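Local structure of aminoglycoside phosphotransferase (Mycobacterium smegmatis, 6EF6) at residues V99-V103 with V127-M131; A235-V239 with T249-F253. The protein phosphorylates (S)-1-amino-2-propanol in the aminoacetone utilization microcompartment, as a small-molecule kinase of the aminoglycoside phosphotransferase family. One frame throughout, in Å; residues are numbered along the deposited sequence.

Interaction 1 (V99-V103 with V127-M131); sequences VPTVV and VHFEM. With BEZ (benzoic acid), chain B.
Val102 and Phe129 form a single beta bridge where the loop after helix 78-94 passes over strand 124-130 of the five-stranded antiparallel sheet in the kinase-like amino-terminal lobe. The two paths run 105° apart, and the pairing is confined to this bridge with two backbone bonds: Glu130 N to Thr101 O at 2.9 Å and Val103 N to His128 O at 2.7 Å.

The tight side is largely buried. With Phe129 CG anti to the carbonyl carbon and beside the backbone N (chi1 -63°), the ring lies between Pro100, Val102 and the ligand: Pro100 CB lies 3.5 Å from Phe129 CD1, and Val102 CG2 3.8 Å from Phe129 CE1. One ring face carries Val127 CG1; the opposite face receives benzoic acid, whose C6 is 3.6 Å from Phe129 CD2. Pro100 and Phe129 thus form one wall of the benzoic acid pocket. Val103 CB covers a face of the His128 imidazole in a CH-pi contact, the far nitrogen NE2 being bonded to Ser66.

Toward solvent the contact is looser and hydrated. Thr101 CG2 brushes the exposed Glu130 carboxylate, and one water donates to both Val102 O, at 2.8 Å, and Glu130 OE2, at 2.9 Å.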
loop_
_atom_site.group_PDB
_atom_site.type_symbol
_atom_site.label_atom_id
_atom_site.label_comp_id
_atom_site.label_asym_id
_atom_site.label_seq_id
_atom_site.Cartn_x
_atom_site.Cartn_y
_atom_site.Cartn_z
ATOM N N VAL A 99 -7.824 11.741 5.137
ATOM C CA VAL A 99 -6.445 11.268 5.255
ATOM C C VAL A 99 -5.832 11.736 6.573
ATOM O O VAL A 99 -6.422 12.585 7.237
ATOM C CB VAL A 99 -5.592 11.721 4.051
ATOM C CG1 VAL A 99 -6.165 11.219 2.743
ATOM C CG2 VAL A 99 -5.447 13.232 3.983
ATOM N N PRO A 100 -4.650 11.277 6.947
ATOM C CA PRO A 100 -4.048 11.748 8.203
ATOM C C PRO A 100 -3.620 13.201 8.124
ATOM O O PRO A 100 -3.276 13.715 7.058
ATOM C CB PRO A 100 -2.820 10.850 8.371
ATOM C CG PRO A 100 -3.100 9.627 7.458
ATOM C CD PRO A 100 -3.812 10.248 6.302
ATOM N N THR A 101 -3.616 13.843 9.294
ATOM C CA THR A 101 -3.135 15.210 9.464
ATOM C C THR A 101 -1.803 15.194 10.197
ATOM O O THR A 101 -1.695 14.652 11.300
ATOM C CB THR A 101 -4.122 16.036 10.281
ATOM O OG1 THR A 101 -5.383 16.102 9.593
ATOM C CG2 THR A 101 -3.607 17.443 10.460
ATOM N N VAL A 102 -0.795 15.820 9.600
ATOM C CA VAL A 102 0.523 15.831 10.203
ATOM C C VAL A 102 0.530 16.768 11.412
ATOM O O VAL A 102 -0.072 17.851 11.389
ATOM C CB VAL A 102 1.553 16.262 9.143
ATOM C CG1 VAL A 102 2.910 16.528 9.811
ATOM C CG2 VAL A 102 1.697 15.219 8.084
ATOM N N VAL A 103 1.198 16.344 12.480
ATOM C CA VAL A 103 1.468 17.191 13.648
ATOM C C VAL A 103 2.894 17.716 13.504
ATOM O O VAL A 103 3.839 16.923 13.597
ATOM C CB VAL A 103 1.320 16.393 14.950
ATOM C CG1 VAL A 103 1.767 17.222 16.179
ATOM C CG2 VAL A 103 -0.086 15.950 15.110
ATOM N N VAL A 127 7.440 10.694 11.469
ATOM C CA VAL A 127 6.339 11.628 11.231
ATOM C C VAL A 127 5.266 11.398 12.293
ATOM O O VAL A 127 4.960 10.254 12.643
ATOM C CB VAL A 127 5.755 11.520 9.795
ATOM C CG1 VAL A 127 4.678 12.558 9.612
ATOM C CG2 VAL A 127 6.831 11.665 8.766
ATOM N N HIS A 128 4.721 12.485 12.834
ATOM C CA HIS A 128 3.688 12.469 13.865
ATOM C C HIS A 128 2.366 12.870 13.229
ATOM O O HIS A 128 2.318 13.845 12.472
ATOM C CB HIS A 128 4.082 13.448 14.966
ATOM C CG HIS A 128 3.325 13.304 16.251
ATOM N ND1 HIS A 128 3.604 14.104 17.339
ATOM C CD2 HIS A 128 2.352 12.454 16.654
ATOM C CE1 HIS A 128 2.825 13.772 18.348
ATOM N NE2 HIS A 128 2.063 12.765 17.969
ATOM N N PHE A 129 1.308 12.108 13.487
ATOM C CA PHE A 129 -0.016 12.382 12.942
ATOM C C PHE A 129 -1.045 12.544 14.058
ATOM O O PHE A 129 -0.895 11.970 15.145
ATOM C CB PHE A 129 -0.479 11.210 12.047
ATOM C CG PHE A 129 0.392 10.974 10.829
ATOM C CD1 PHE A 129 0.262 11.773 9.697
ATOM C CD2 PHE A 129 1.317 9.926 10.808
ATOM C CE1 PHE A 129 1.048 11.532 8.562
ATOM C CE2 PHE A 129 2.117 9.687 9.701
ATOM C CZ PHE A 129 1.964 10.474 8.554
ATOM N N GLU A 130 -2.136 13.263 13.757
ATOM C CA GLU A 130 -3.246 13.342 14.693
ATOM C C GLU A 130 -3.911 11.977 14.805
ATOM O O GLU A 130 -3.787 11.119 13.918
ATOM C CB GLU A 130 -4.265 14.397 14.257
ATOM C CG GLU A 130 -3.687 15.809 14.208
ATOM C CD GLU A 130 -4.724 16.895 13.983
ATOM O OE1 GLU A 130 -5.903 16.574 13.725
ATOM O OE2 GLU A 130 -4.346 18.085 14.053
ATOM N N MET A 131 -4.628 11.785 15.909
ATOM C CA MET A 131 -5.341 10.531 16.123
ATOM C C MET A 131 -6.321 10.291 14.967
ATOM O O MET A 131 -6.864 11.226 14.366
ATOM C CB MET A 131 -6.070 10.557 17.474
ATOM C CG MET A 131 -6.739 9.272 17.851
ATOM S SD MET A 131 -5.621 7.880 17.777
ATOM C CE MET A 131 -6.660 6.535 18.300
HETATM C C BEZ B . 0.953 5.621 8.542
HETATM O O1 BEZ B . 1.172 6.348 7.573
HETATM O O2 BEZ B . 1.682 4.607 8.737
HETATM C C1 BEZ B . -0.177 5.972 9.450
HETATM C C2 BEZ B . -0.725 5.017 10.285
HETATM C C3 BEZ B . -1.777 5.365 11.125
HETATM C C4 BEZ B . -2.280 6.659 11.111
HETATM C C5 BEZ B . -1.721 7.616 10.269
HETATM C C6 BEZ B . -0.681 7.263 9.436
HETATM O O HOH W 1 -4.429 12.103 11.470
HETATM O O HOH W 2 -1.740 19.067 13.305
HETATM O O HOH W 3 5.792 15.196 12.346
#

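Interaction 2 (A235-V239 with T249-F253); sequences ANLLV and TVIDF. With NA (sodium ion), chain D; BEZ (benzoic acid), chain B.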
loop_
_atom_site.group_PDB
_atom_site.type_symbol
_atom_site.label_atom_id
_atom_site.label_comp_id
_atom_site.label_asym_id
_atom_site.label_seq_id
_atom_site.Cartn_x
_atom_site.Cartn_y
_atom_site.Cartn_z
ATOM N N ALA A 235 -7.076 -3.205 5.183
ATOM C CA ALA A 235 -6.520 -2.877 6.487
ATOM C C ALA A 235 -6.015 -1.447 6.588
ATOM O O ALA A 235 -5.856 -0.958 7.698
ATOM C CB ALA A 235 -5.331 -3.812 6.768
ATOM N N ASN A 236 -5.762 -0.782 5.457
ATOM C CA ASN A 236 -5.283 0.603 5.460
ATOM C C ASN A 236 -6.407 1.630 5.356
ATOM O O ASN A 236 -6.133 2.834 5.178
ATOM C CB ASN A 236 -4.256 0.803 4.349
ATOM C CG ASN A 236 -2.892 0.301 4.751
ATOM O OD1 ASN A 236 -2.608 0.137 5.941
ATOM N ND2 ASN A 236 -2.050 0.042 3.796
ATOM N N LEU A 237 -7.674 1.233 5.484
ATOM C CA LEU A 237 -8.790 2.172 5.564
ATOM C C LEU A 237 -9.429 1.961 6.924
ATOM O O LEU A 237 -10.209 1.023 7.132
ATOM C CB LEU A 237 -9.770 1.967 4.402
ATOM C CG LEU A 237 -9.365 2.695 3.097
ATOM C CD1 LEU A 237 -8.151 2.058 2.441
ATOM C CD2 LEU A 237 -10.532 2.761 2.125
ATOM N N LEU A 238 -9.044 2.817 7.839
ATOM C CA LEU A 238 -9.491 2.747 9.223
ATOM C C LEU A 238 -10.865 3.387 9.383
ATOM O O LEU A 238 -11.186 4.379 8.733
ATOM C CB LEU A 238 -8.501 3.423 10.193
ATOM C CG LEU A 238 -7.110 2.783 10.201
ATOM C CD1 LEU A 238 -6.327 3.360 11.391
ATOM C CD2 LEU A 238 -7.103 1.267 10.256
ATOM N N VAL A 239 -11.697 2.822 10.261
ATOM C CA VAL A 239 -13.071 3.299 10.412
ATOM C C VAL A 239 -13.388 3.608 11.861
ATOM O O VAL A 239 -12.868 2.974 12.775
ATOM C CB VAL A 239 -14.106 2.295 9.874
ATOM C CG1 VAL A 239 -13.894 2.070 8.437
ATOM C CG2 VAL A 239 -14.007 0.989 10.635
ATOM N N THR A 249 -10.726 6.694 7.154
ATOM C CA THR A 249 -9.456 7.385 6.931
ATOM C C THR A 249 -8.483 6.483 6.206
ATOM O O THR A 249 -8.185 5.387 6.680
ATOM C CB THR A 249 -8.837 7.820 8.266
ATOM O OG1 THR A 249 -9.780 8.582 9.021
ATOM C CG2 THR A 249 -7.635 8.701 8.056
ATOM N N VAL A 250 -7.963 6.942 5.078
ATOM C CA VAL A 250 -6.935 6.207 4.364
ATOM C C VAL A 250 -5.599 6.506 5.017
ATOM O O VAL A 250 -5.257 7.681 5.209
ATOM C CB VAL A 250 -6.890 6.630 2.889
ATOM C CG1 VAL A 250 -5.825 5.770 2.134
ATOM C CG2 VAL A 250 -8.247 6.487 2.235
ATOM N N ILE A 251 -4.889 5.450 5.440
ATOM C CA ILE A 251 -3.617 5.620 6.123
ATOM C C ILE A 251 -2.509 4.987 5.268
ATOM O O ILE A 251 -2.750 4.343 4.234
ATOM C CB ILE A 251 -3.645 5.020 7.548
ATOM C CG1 ILE A 251 -3.824 3.510 7.516
ATOM C CG2 ILE A 251 -4.722 5.698 8.388
ATOM C CD1 ILE A 251 -3.348 2.814 8.784
ATOM N N ASP A 252 -1.264 5.138 5.729
ATOM C CA ASP A 252 -0.119 4.401 5.194
ATOM C C ASP A 252 0.081 4.655 3.703
ATOM O O ASP A 252 0.107 3.739 2.882
ATOM C CB ASP A 252 -0.237 2.902 5.479
ATOM C CG ASP A 252 1.053 2.144 5.184
ATOM O OD1 ASP A 252 2.078 2.799 4.942
ATOM O OD2 ASP A 252 1.018 0.894 5.185
ATOM N N PHE A 253 0.332 5.936 3.406
ATOM C CA PHE A 253 0.743 6.384 2.066
ATOM C C PHE A 253 2.238 6.130 1.803
ATOM O O PHE A 253 2.807 6.692 0.861
ATOM C CB PHE A 253 0.372 7.872 1.833
ATOM C CG PHE A 253 -1.066 8.138 1.551
ATOM C CD1 PHE A 253 -2.041 8.076 2.559
ATOM C CD2 PHE A 253 -1.466 8.588 0.299
ATOM C CE1 PHE A 253 -3.364 8.372 2.295
ATOM C CE2 PHE A 253 -2.805 8.871 0.054
ATOM C CZ PHE A 253 -3.748 8.774 1.028
HETATM NA NA NA D . 2.358 -0.424 3.390
HETATM C C BEZ B . 0.953 5.621 8.542
HETATM O O1 BEZ B . 1.172 6.348 7.573
HETATM O O2 BEZ B . 1.682 4.607 8.737
HETATM C C1 BEZ B . -0.177 5.972 9.450
HETATM C C2 BEZ B . -0.725 5.017 10.285
HETATM C C3 BEZ B . -1.777 5.365 11.125
HETATM C C4 BEZ B . -2.280 6.659 11.111
HETATM C C5 BEZ B . -1.721 7.616 10.269
HETATM C C6 BEZ B . -0.681 7.263 9.436
HETATM O O HOH W 4 -0.426 -0.514 6.727
HETATM O O HOH W 5 2.616 1.507 2.351
HETATM O O HOH W 6 3.925 0.470 5.081
HETATM O O HOH W 7 3.813 -1.462 2.424
#
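Thr249 N donates to Leu238 O at 2.8 Å, the shortest sound polar bond between two segments that pair as an antiparallel hairpin. The same hydrogen-bonded pair is closed by a more bent bond, 147° at the hydrogen, from Leu238 N to Thr249 O at 2.9 Å. Further along, Ile251 N donates to Asn236 O at 2.9 Å.

Beyond this pairing lies a metal site. Asp252 OD2, which faces the Asn236 amide across the contact, coordinates a sodium ion at 2.6 Å. The other carboxylate oxygen, Asp252 OD1, accepts a 3.0 Å hydrogen bond from water 6, itself a sodium ligand, so the carboxylate is tied to the ion both directly and through its hydration shell. Two further waters and Asp231 complete the site. A water between Asp252 OD2 and Asn236 OD1 is modelled so close to both that its nature is doubtful. The amide and carboxylate planes are 83° apart, and Asn236 ND2 is bonded to Asp231 O. The placing of Asn236 and Asp252 is consistent with the catalytic-loop asparagine and metal-binding aspartate of kinase-like folds, where the ion is usually magnesium; here Asn236 is not a direct ligand of the sodium.

Ile251 CG1 sits between its backbone N and carbonyl carbon (chi1 65°), which places Ile251 CG1 3.4 Å from Asn236 O. Ile251 CD1 then lies 4.0 Å from Leu238 CD1, the two side chains crossing at about a right angle, and also packs on benzoic acid. Asp252 N adds a weak 3.3 Å hydrogen bond to benzoic acid O1.

Leu237 and Val250, a non-hydrogen-bonded pair, lie side by side on the face opposite Leu238 and Thr249, where both pack on Ile153 of helix 147-163. Phe253 extends the apolar layer, touching Leu157 of that helix and Leu88 and Leu91 of helix 78-94.

In the fold
From the N terminus, helix 78-94 leads into 99-103, and interaction 1 closes the loop that carries strand 112-114 and returns on strand 124-130. Only after helix 147-163 and helix 198-218 does the chain reach interaction 2, which closes the short hairpin of strands 237-239 and 248-250. The two closures follow in series, neither nested nor crossed. In space their centres are about 12 Å apart and they touch: Val99 CG1 lies 3.8 Å from Phe253 CZ, and Pro100 CD packs against Val250 O. Benzoic acid contacts both. Together they join the amino-terminal sheet to the hairpin next to the metal site around one pocket, consistent with the interlobe cleft of this kinase-like fold.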